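Local coordinates for protein KLLA0E08119p (Kluyveromyces lactis, PDB 3VA7) that probably catalyses the biotin-dependent, ATP-driven carboxylation of urea as the urea carboxylase part of a longer enzyme that also hydrolyses the allophanate product, at residues A[58-63]-A[93-98]; A[98-103]-A[127-132]; A[78-83]-A[87-92]. One frame throughout, in Å; residues are numbered along the deposited sequence.

Interaction 1. Residues A[58-63]-A[93-98]; sequences VAVYSD and DKIINA
Ala-98, whose methyl group packs against Val-60 on the neighbouring strand, is held in place by its own helix: its backbone N donates to Lys-94 O at 2.7 Å, one turn back. The same ladder continues beside it, with Asn-97 N bonded to Asp-93 O at 3.0 Å. No hydrogen bond crosses between 58-63 and 93-98; Val-60 O, for one, is taken by His-70 NE2. What crosses is purely apolar, and it is carried by three buried side chains.

Val-60 is the hub. Its rotamer, with chi1 at -71°, turns CG1 toward Ala-98 and CG2 toward Ile-95, one turn earlier on the helix. CG1 meets Ala-98 CB methyl to methyl at 3.8 Å. From Val-60 CG2 to Ile-95 CD1 the distance is 4.3 Å, a looser touch. Ile-95 reaches it with the far end of its longer branch, since its CB does not face the strand directly. The short Ala-98 thus suits the place where its CB faces the strand, the CA atoms of Val-60 and Ala-98 being 7.5 Å apart, while the long isoleucine spans the gap one turn away.

Leu-35 of the adjoining strand 33-36 touches Val-60, Ile-95 and Ala-98 alike, and Val-78 of strand 76-79 adds to the wall beside Ala-98. Helix 92-101 therefore lies on one face of the parallel sheet over strand 56-61, with helix 118-125 meeting Ile-95 through Phe-120.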
loop_
_atom_site.group_PDB
_atom_site.type_symbol
_atom_site.label_atom_id
_atom_site.label_comp_id
_atom_site.label_asym_id
_atom_site.label_seq_id
_atom_site.Cartn_x
_atom_site.Cartn_y
_atom_site.Cartn_z
ATOM N N VAL A 58 25.424 -3.041 22.368
ATOM C CA VAL A 58 24.383 -2.186 22.861
ATOM C C VAL A 58 23.989 -1.127 21.830
ATOM O O VAL A 58 24.831 -0.328 21.386
ATOM C CB VAL A 58 24.860 -1.497 24.124
ATOM C CG1 VAL A 58 23.727 -0.685 24.687
ATOM C CG2 VAL A 58 25.329 -2.547 25.143
ATOM N N ALA A 59 22.707 -1.148 21.467
ATOM C CA ALA A 59 22.090 -0.131 20.634
ATOM C C ALA A 59 21.691 1.095 21.453
ATOM O O ALA A 59 21.461 0.977 22.651
ATOM C CB ALA A 59 20.843 -0.692 19.934
ATOM N N VAL A 60 21.586 2.244 20.777
ATOM C CA VAL A 60 20.860 3.400 21.265
ATOM C C VAL A 60 19.962 3.949 20.144
ATOM O O VAL A 60 20.355 3.967 18.999
ATOM C CB VAL A 60 21.808 4.507 21.776
ATOM C CG1 VAL A 60 22.482 4.058 23.117
ATOM C CG2 VAL A 60 22.849 4.912 20.693
ATOM N N TYR A 61 18.760 4.407 20.461
ATOM C CA TYR A 61 17.889 4.894 19.426
ATOM C C TYR A 61 17.051 6.083 19.833
ATOM O O TYR A 61 16.631 6.207 20.981
ATOM C CB TYR A 61 16.966 3.785 18.964
ATOM C CG TYR A 61 16.210 3.115 20.081
ATOM C CD1 TYR A 61 14.858 3.419 20.312
ATOM C CD2 TYR A 61 16.825 2.159 20.910
ATOM C CE1 TYR A 61 14.157 2.807 21.314
ATOM C CE2 TYR A 61 16.115 1.554 21.927
ATOM C CZ TYR A 61 14.779 1.898 22.120
ATOM O OH TYR A 61 14.049 1.318 23.125
ATOM N N SER A 62 16.810 6.961 18.864
ATOM C CA SER A 62 15.791 7.986 18.972
ATOM C C SER A 62 14.413 7.354 18.893
ATOM O O SER A 62 14.289 6.123 18.759
ATOM C CB SER A 62 15.925 8.893 17.783
ATOM O OG SER A 62 15.688 8.156 16.617
ATOM N N ASP A 63 13.373 8.184 18.881
ATOM C CA ASP A 63 12.038 7.631 18.757
ATOM C C ASP A 63 11.645 7.159 17.356
ATOM O O ASP A 63 11.083 6.059 17.227
ATOM C CB ASP A 63 10.981 8.503 19.443
ATOM C CG ASP A 63 11.106 8.466 20.987
ATOM O OD1 ASP A 63 11.974 7.731 21.541
ATOM O OD2 ASP A 63 10.355 9.207 21.655
ATOM N N ASP A 93 25.150 13.378 27.322
ATOM C CA ASP A 93 24.802 12.986 28.683
ATOM C C ASP A 93 24.055 11.674 28.670
ATOM O O ASP A 93 24.399 10.730 29.414
ATOM C CB ASP A 93 24.090 14.124 29.461
ATOM C CG ASP A 93 25.073 14.884 30.380
ATOM O OD1 ASP A 93 26.306 14.898 30.065
ATOM O OD2 ASP A 93 24.637 15.425 31.429
ATOM N N LYS A 94 23.063 11.642 27.777
ATOM C CA LYS A 94 22.242 10.485 27.509
ATOM C C LYS A 94 23.097 9.281 27.103
ATOM O O LYS A 94 22.981 8.206 27.736
ATOM C CB LYS A 94 21.220 10.830 26.430
ATOM C CG LYS A 94 20.039 11.697 26.918
ATOM C CD LYS A 94 19.164 12.142 25.764
ATOM C CE LYS A 94 17.700 12.306 26.228
ATOM N NZ LYS A 94 16.728 12.584 25.139
ATOM N N ILE A 95 23.997 9.474 26.118
ATOM C CA ILE A 95 24.901 8.401 25.597
ATOM C C ILE A 95 25.698 7.761 26.713
ATOM O O ILE A 95 25.707 6.532 26.872
ATOM C CB ILE A 95 25.879 8.881 24.435
ATOM C CG1 ILE A 95 25.140 9.275 23.142
ATOM C CG2 ILE A 95 26.963 7.841 24.137
ATOM C CD1 ILE A 95 23.852 8.475 22.798
ATOM N N ILE A 96 26.350 8.601 27.499
ATOM C CA ILE A 96 27.245 8.124 28.529
ATOM C C ILE A 96 26.454 7.402 29.634
ATOM O O ILE A 96 26.902 6.380 30.176
ATOM C CB ILE A 96 28.087 9.299 29.058
ATOM C CG1 ILE A 96 29.578 8.945 29.024
ATOM C CG2 ILE A 96 27.662 9.676 30.463
ATOM C CD1 ILE A 96 30.227 9.133 27.678
ATOM N N ASN A 97 25.266 7.938 29.937
ATOM C CA ASN A 97 24.303 7.279 30.836
ATOM C C ASN A 97 23.850 5.919 30.251
ATOM O O ASN A 97 23.788 4.877 30.966
ATOM C CB ASN A 97 23.094 8.197 31.155
ATOM C CG ASN A 97 22.103 7.567 32.171
ATOM O OD1 ASN A 97 22.498 7.092 33.254
ATOM N ND2 ASN A 97 20.821 7.543 31.804
ATOM N N ALA A 98 23.590 5.921 28.937
ATOM C CA ALA A 98 23.292 4.666 28.262
ATOM C C ALA A 98 24.382 3.591 28.433
ATOM O O ALA A 98 24.036 2.422 28.675
ATOM C CB ALA A 98 22.955 4.899 26.844
#

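Interaction 2. Residues A[98-103]-A[127-132]; sequences AAKKTG and ENIVFV
Lys-100 and Glu-127 cross obliquely, their aliphatic parts meeting before their charges do: Lys-100 CE rests 3.6 Å from Glu-127 CG. Lys-100 bends at chi2 (-45°) and then runs extended, which carries its ammonium group across to the other backbone. There NZ donates to Glu-127 O at 3.1 Å, approaching almost in line with the carbonyl (C=O...N angle 160°). Glu-127 is bent too (chi2 88°), and with CG anti to its backbone N it turns that carbon to the lysine while OE2 goes to Arg-123 NE. The carboxylate is not the lysine's main partner, since Lys-100 NZ and Glu-127 OE1 stand 4.6 Å apart, too far for a salt bridge. A long, flexible lysine suits this partly exposed edge, and its charge would probably be favoured by the nearby C-terminal end of helix 118-125.

Deeper in, Ala-99 CB meets Ile-129 CD1 end-on at 3.8 Å. The small alanine lets the helix come near, while the isoleucine supplies the reach.

Each segment leaves its helix through a Schellman motif, at Gly-103 and at Asn-128; the positive phi is easy for glycine and tolerated by asparagine. Gly-103 N bonds back to Lys-100 O at 2.9 Å, and Thr-102 OG1 adds a bond to Ala-98 O at 2.8 Å.

Ile-107 of strand 106-108 touches both Ala-99 and Ile-129. The contact thus joins the C-terminal end of helix 92-101 to the turn from helix 118-125 into edge strand 130-131.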
loop_
_atom_site.group_PDB
_atom_site.type_symbol
_atom_site.label_atom_id
_atom_site.label_comp_id
_atom_site.label_asym_id
_atom_site.label_seq_id
_atom_site.Cartn_x
_atom_site.Cartn_y
_atom_site.Cartn_z
ATOM N N ALA A 98 23.590 5.921 28.937
ATOM C CA ALA A 98 23.292 4.666 28.262
ATOM C C ALA A 98 24.382 3.591 28.433
ATOM O O ALA A 98 24.036 2.422 28.675
ATOM C CB ALA A 98 22.955 4.899 26.844
ATOM N N ALA A 99 25.666 3.976 28.349
ATOM C CA ALA A 99 26.772 3.005 28.473
ATOM C C ALA A 99 26.962 2.575 29.914
ATOM O O ALA A 99 27.359 1.420 30.194
ATOM C CB ALA A 99 28.047 3.563 27.945
ATOM N N LYS A 100 26.701 3.527 30.819
ATOM C CA LYS A 100 26.698 3.267 32.258
ATOM C C LYS A 100 25.683 2.186 32.597
ATOM O O LYS A 100 26.039 1.121 33.079
ATOM C CB LYS A 100 26.351 4.558 33.017
ATOM C CG LYS A 100 27.509 5.471 33.280
ATOM C CD LYS A 100 28.704 4.673 33.774
ATOM C CE LYS A 100 29.858 5.591 34.053
ATOM N NZ LYS A 100 31.121 4.812 34.147
ATOM N N LYS A 101 24.429 2.490 32.270
ATOM C CA LYS A 101 23.232 1.697 32.508
ATOM C C LYS A 101 23.339 0.230 32.013
ATOM O O LYS A 101 22.728 -0.698 32.598
ATOM C CB LYS A 101 22.085 2.450 31.821
ATOM C CG LYS A 101 20.658 1.961 31.978
ATOM C CD LYS A 101 19.718 2.884 31.147
ATOM C CE LYS A 101 18.235 2.842 31.616
ATOM N NZ LYS A 101 18.050 3.503 32.965
ATOM N N THR A 102 24.139 0.010 30.965
ATOM C CA THR A 102 24.261 -1.332 30.349
ATOM C C THR A 102 25.585 -1.988 30.657
ATOM O O THR A 102 25.874 -3.082 30.150
ATOM C CB THR A 102 24.100 -1.250 28.822
ATOM O OG1 THR A 102 24.955 -0.216 28.277
ATOM C CG2 THR A 102 22.624 -0.977 28.474
ATOM N N GLY A 103 26.382 -1.317 31.495
ATOM C CA GLY A 103 27.789 -1.698 31.763
ATOM C C GLY A 103 28.672 -1.896 30.539
ATOM O O GLY A 103 29.377 -2.892 30.445
ATOM N N GLU A 127 35.348 9.220 32.350
ATOM C CA GLU A 127 34.268 8.396 32.865
ATOM C C GLU A 127 34.630 6.892 32.968
ATOM O O GLU A 127 33.805 6.081 33.412
ATOM C CB GLU A 127 33.034 8.607 32.004
ATOM C CG GLU A 127 31.768 8.360 32.708
ATOM C CD GLU A 127 31.212 9.588 33.442
ATOM O OE1 GLU A 127 30.798 9.377 34.608
ATOM O OE2 GLU A 127 31.141 10.721 32.859
ATOM N N ASN A 128 35.864 6.530 32.615
ATOM C CA ASN A 128 36.289 5.116 32.559
ATOM C C ASN A 128 35.491 4.251 31.503
ATOM O O ASN A 128 35.292 3.040 31.664
ATOM C CB ASN A 128 36.335 4.498 33.966
ATOM C CG ASN A 128 37.143 3.158 34.040
ATOM O OD1 ASN A 128 38.234 2.992 33.446
ATOM N ND2 ASN A 128 36.599 2.211 34.816
ATOM N N ILE A 129 35.066 4.905 30.418
ATOM C CA ILE A 129 34.589 4.226 29.231
ATOM C C ILE A 129 35.579 4.464 28.076
ATOM O O ILE A 129 35.874 5.600 27.719
ATOM C CB ILE A 129 33.186 4.718 28.857
ATOM C CG1 ILE A 129 32.188 4.450 29.975
ATOM C CG2 ILE A 129 32.671 4.019 27.641
ATOM C CD1 ILE A 129 30.905 5.320 29.821
ATOM N N VAL A 130 36.086 3.382 27.491
ATOM C CA VAL A 130 37.029 3.479 26.373
ATOM C C VAL A 130 36.349 3.866 25.046
ATOM O O VAL A 130 35.680 3.063 24.470
ATOM C CB VAL A 130 37.762 2.137 26.176
ATOM C CG1 VAL A 130 38.684 2.221 24.981
ATOM C CG2 VAL A 130 38.519 1.750 27.437
ATOM N N PHE A 131 36.488 5.115 24.619
ATOM C CA PHE A 131 36.154 5.643 23.263
ATOM C C PHE A 131 36.963 4.966 22.165
ATOM O O PHE A 131 38.172 5.134 22.126
ATOM C CB PHE A 131 36.553 7.111 23.236
ATOM C CG PHE A 131 36.341 7.789 21.914
ATOM C CD1 PHE A 131 35.063 8.160 21.504
ATOM C CD2 PHE A 131 37.433 8.125 21.102
ATOM C CE1 PHE A 131 34.850 8.835 20.272
ATOM C CE2 PHE A 131 37.245 8.814 19.885
ATOM C CZ PHE A 131 35.949 9.168 19.464
ATOM N N VAL A 132 36.310 4.209 21.279
ATOM C CA VAL A 132 37.035 3.517 20.208
ATOM C C VAL A 132 37.257 4.552 19.132
ATOM O O VAL A 132 36.430 4.733 18.276
ATOM C CB VAL A 132 36.243 2.330 19.654
ATOM C CG1 VAL A 132 37.046 1.581 18.643
ATOM C CG2 VAL A 132 35.872 1.434 20.781
#

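Interaction 3. Residues A[78-83]-A[87-92]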
loop_
_atom_site.group_PDB
_atom_site.type_symbol
_atom_site.label_atom_id
_atom_site.label_comp_id
_atom_site.label_asym_id
_atom_site.label_seq_id
_atom_site.Cartn_x
_atom_site.Cartn_y
_atom_site.Cartn_z
ATOM N N VAL A 78 18.937 0.959 24.502
ATOM C CA VAL A 78 18.539 1.984 25.424
ATOM C C VAL A 78 17.864 2.989 24.552
ATOM O O VAL A 78 18.437 3.464 23.562
ATOM C CB VAL A 78 19.747 2.599 26.128
ATOM C CG1 VAL A 78 19.337 3.802 26.931
ATOM C CG2 VAL A 78 20.394 1.587 27.013
ATOM N N ALA A 79 16.607 3.224 24.878
ATOM C CA ALA A 79 15.847 4.299 24.299
ATOM C C ALA A 79 16.423 5.608 24.839
ATOM O O ALA A 79 16.540 5.805 26.048
ATOM C CB ALA A 79 14.373 4.154 24.689
ATOM N N LEU A 80 16.856 6.471 23.933
ATOM C CA LEU A 80 17.091 7.866 24.273
ATOM C C LEU A 80 15.731 8.409 23.943
ATOM O O LEU A 80 15.018 7.815 23.092
ATOM C CB LEU A 80 18.139 8.467 23.332
ATOM C CG LEU A 80 19.384 7.658 22.938
ATOM C CD1 LEU A 80 20.000 8.244 21.693
ATOM C CD2 LEU A 80 20.382 7.603 24.063
ATOM N N HIS A 81 15.279 9.471 24.582
ATOM C CA HIS A 81 13.914 9.855 24.212
ATOM C C HIS A 81 13.889 11.128 23.384
ATOM O O HIS A 81 14.574 12.092 23.692
ATOM C CB HIS A 81 12.987 9.855 25.432
ATOM C CG HIS A 81 12.933 8.526 26.144
ATOM N ND1 HIS A 81 13.830 8.172 27.135
ATOM C CD2 HIS A 81 12.095 7.466 25.997
ATOM C CE1 HIS A 81 13.539 6.959 27.578
ATOM N NE2 HIS A 81 12.492 6.507 26.903
ATOM N N GLY A 82 13.159 11.110 22.282
ATOM C CA GLY A 82 13.090 12.291 21.434
ATOM C C GLY A 82 13.228 11.949 19.981
ATOM O O GLY A 82 13.328 10.778 19.614
ATOM N N ARG A 83 13.246 12.989 19.154
ATOM C CA ARG A 83 13.196 12.832 17.707
ATOM C C ARG A 83 14.473 13.354 17.037
ATOM O O ARG A 83 15.064 12.664 16.231
ATOM C CB ARG A 83 11.918 13.513 17.144
ATOM C CG ARG A 83 11.272 12.882 15.869
ATOM C CD ARG A 83 9.737 12.513 16.045
ATOM N NE ARG A 83 9.423 11.250 16.786
ATOM C CZ ARG A 83 8.774 10.178 16.280
ATOM N NH1 ARG A 83 8.363 10.168 15.012
ATOM N NH2 ARG A 83 8.541 9.095 17.031
ATOM N N GLU A 87 18.419 16.111 20.147
ATOM C CA GLU A 87 17.650 15.561 21.283
ATOM C C GLU A 87 18.160 14.202 21.772
ATOM O O GLU A 87 17.920 13.818 22.921
ATOM C CB GLU A 87 16.204 15.391 20.832
ATOM C CG GLU A 87 15.158 16.023 21.717
ATOM C CD GLU A 87 14.149 16.826 20.895
ATOM O OE1 GLU A 87 13.684 16.332 19.823
ATOM O OE2 GLU A 87 13.846 17.970 21.325
ATOM N N THR A 88 18.844 13.485 20.876
ATOM C CA THR A 88 19.186 12.064 21.072
ATOM C C THR A 88 20.656 11.669 20.768
ATOM O O THR A 88 21.513 11.682 21.664
ATOM C CB THR A 88 18.208 11.151 20.284
ATOM O OG1 THR A 88 18.088 11.629 18.936
ATOM C CG2 THR A 88 16.803 11.089 20.952
ATOM N N TYR A 89 20.965 11.320 19.524
ATOM C CA TYR A 89 22.318 10.835 19.195
ATOM C C TYR A 89 23.473 11.766 19.626
ATOM O O TYR A 89 24.559 11.281 19.993
ATOM C CB TYR A 89 22.397 10.425 17.723
ATOM C CG TYR A 89 21.423 9.294 17.413
ATOM C CD1 TYR A 89 20.243 9.524 16.711
ATOM C CD2 TYR A 89 21.658 7.997 17.891
ATOM C CE1 TYR A 89 19.340 8.500 16.464
ATOM C CE2 TYR A 89 20.767 6.959 17.641
ATOM C CZ TYR A 89 19.613 7.220 16.932
ATOM O OH TYR A 89 18.749 6.184 16.701
ATOM N N LEU A 90 23.207 13.085 19.633
ATOM C CA LEU A 90 24.206 14.127 19.928
ATOM C C LEU A 90 24.343 14.500 21.402
ATOM O O LEU A 90 25.245 15.251 21.770
ATOM C CB LEU A 90 23.884 15.396 19.147
ATOM C CG LEU A 90 24.077 15.304 17.648
ATOM C CD1 LEU A 90 23.323 16.413 16.944
ATOM C CD2 LEU A 90 25.577 15.280 17.311
ATOM N N ASP A 91 23.445 13.984 22.235
ATOM C CA ASP A 91 23.360 14.379 23.641
ATOM C C ASP A 91 24.290 13.482 24.397
ATOM O O ASP A 91 23.943 12.342 24.722
ATOM C CB ASP A 91 21.903 14.258 24.173
ATOM C CG ASP A 91 21.715 14.862 25.596
ATOM O OD1 ASP A 91 21.090 15.937 25.702
ATOM O OD2 ASP A 91 22.169 14.261 26.601
ATOM N N ILE A 92 25.484 14.006 24.657
ATOM C CA ILE A 92 26.532 13.255 25.332
ATOM C C ILE A 92 26.030 12.650 26.641
ATOM O O ILE A 92 26.426 11.541 27.030
ATOM C CB ILE A 92 27.761 14.140 25.595
ATOM C CG1 ILE A 92 28.342 14.652 24.258
ATOM C CG2 ILE A 92 28.785 13.416 26.477
ATOM C CD1 ILE A 92 29.558 15.599 24.369
#
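Leu-80, just past the end of strand 76-79, makes the apolar heart of the contact by meeting Thr-88 and Tyr-89. Its CD1 approaches Thr-88 CB at 3.7 Å and lies over one face of the Tyr-89 ring, 4.2 Å from Tyr-89 CD2. Leucine suits this buried site because its CD1 branch reaches past Thr-88 CB to the ring, while its CB lies against Thr-88 CG2. The CB of His-81 heads away from 87-92, and the residue takes part through its backbone, with O lying 3.7 Å from Thr-88 CG2. That methyl, opposite the threonine's carbonyl carbon, also packs against Gly-82 O at 3.7 Å.

Gly-82 follows with phi 135°, a conformation suited to a residue without a side chain; Glu-87 CG lies 4.3 Å from its CA, on the side where a CB would point. At Arg-83 the backbone N gives Glu-87 OE1 a weak but fairly straight hydrogen bond (3.4 Å, 163°). The flexible glutamate, bent at chi2, lies at the exposed side. Buried polar ends find partners nearby: Thr-88 OG1 bonds to Thr-84 O, and Tyr-89 OH to Asp-65 OD2 and Ser-62 N.

A type I beta turn from Thr-88 to Asp-91, with Asp-91 N bonded to Thr-88 O at 3.1 Å, leads to the N-cap Asp-91, whose OD2 takes Lys-94 N. The whole is the beta-to-alpha loop of the beta-alpha-beta crossover from strand 76-79 through helix 92-101 to strand 106-108, in the biotin carboxylase N-terminal domain.

In the fold
All three contacts lie in the biotin carboxylase N-terminal domain. Interactions 1 and 2 use helix 92-101; interaction 3 shapes the loop that leads into it. Interaction 1 is the core one: buried, wholly apolar, helix against sheet. In interaction 2, near the helix's C-terminal end, packing inside gives way to a lysine-to-carbonyl bond at the surface; Ala-98 belongs to both, and Ile-96 CG1 meets Ile-129 CD1 at 3.9 Å between them. Interaction 3, nested within the loop that interaction 1 closes, combines a buried leucine set against threonine and tyrosine with a weak bond at the exposed end. Strands 56-61 and 76-79, neighbours in one sheet, tie interactions 1 and 3 together.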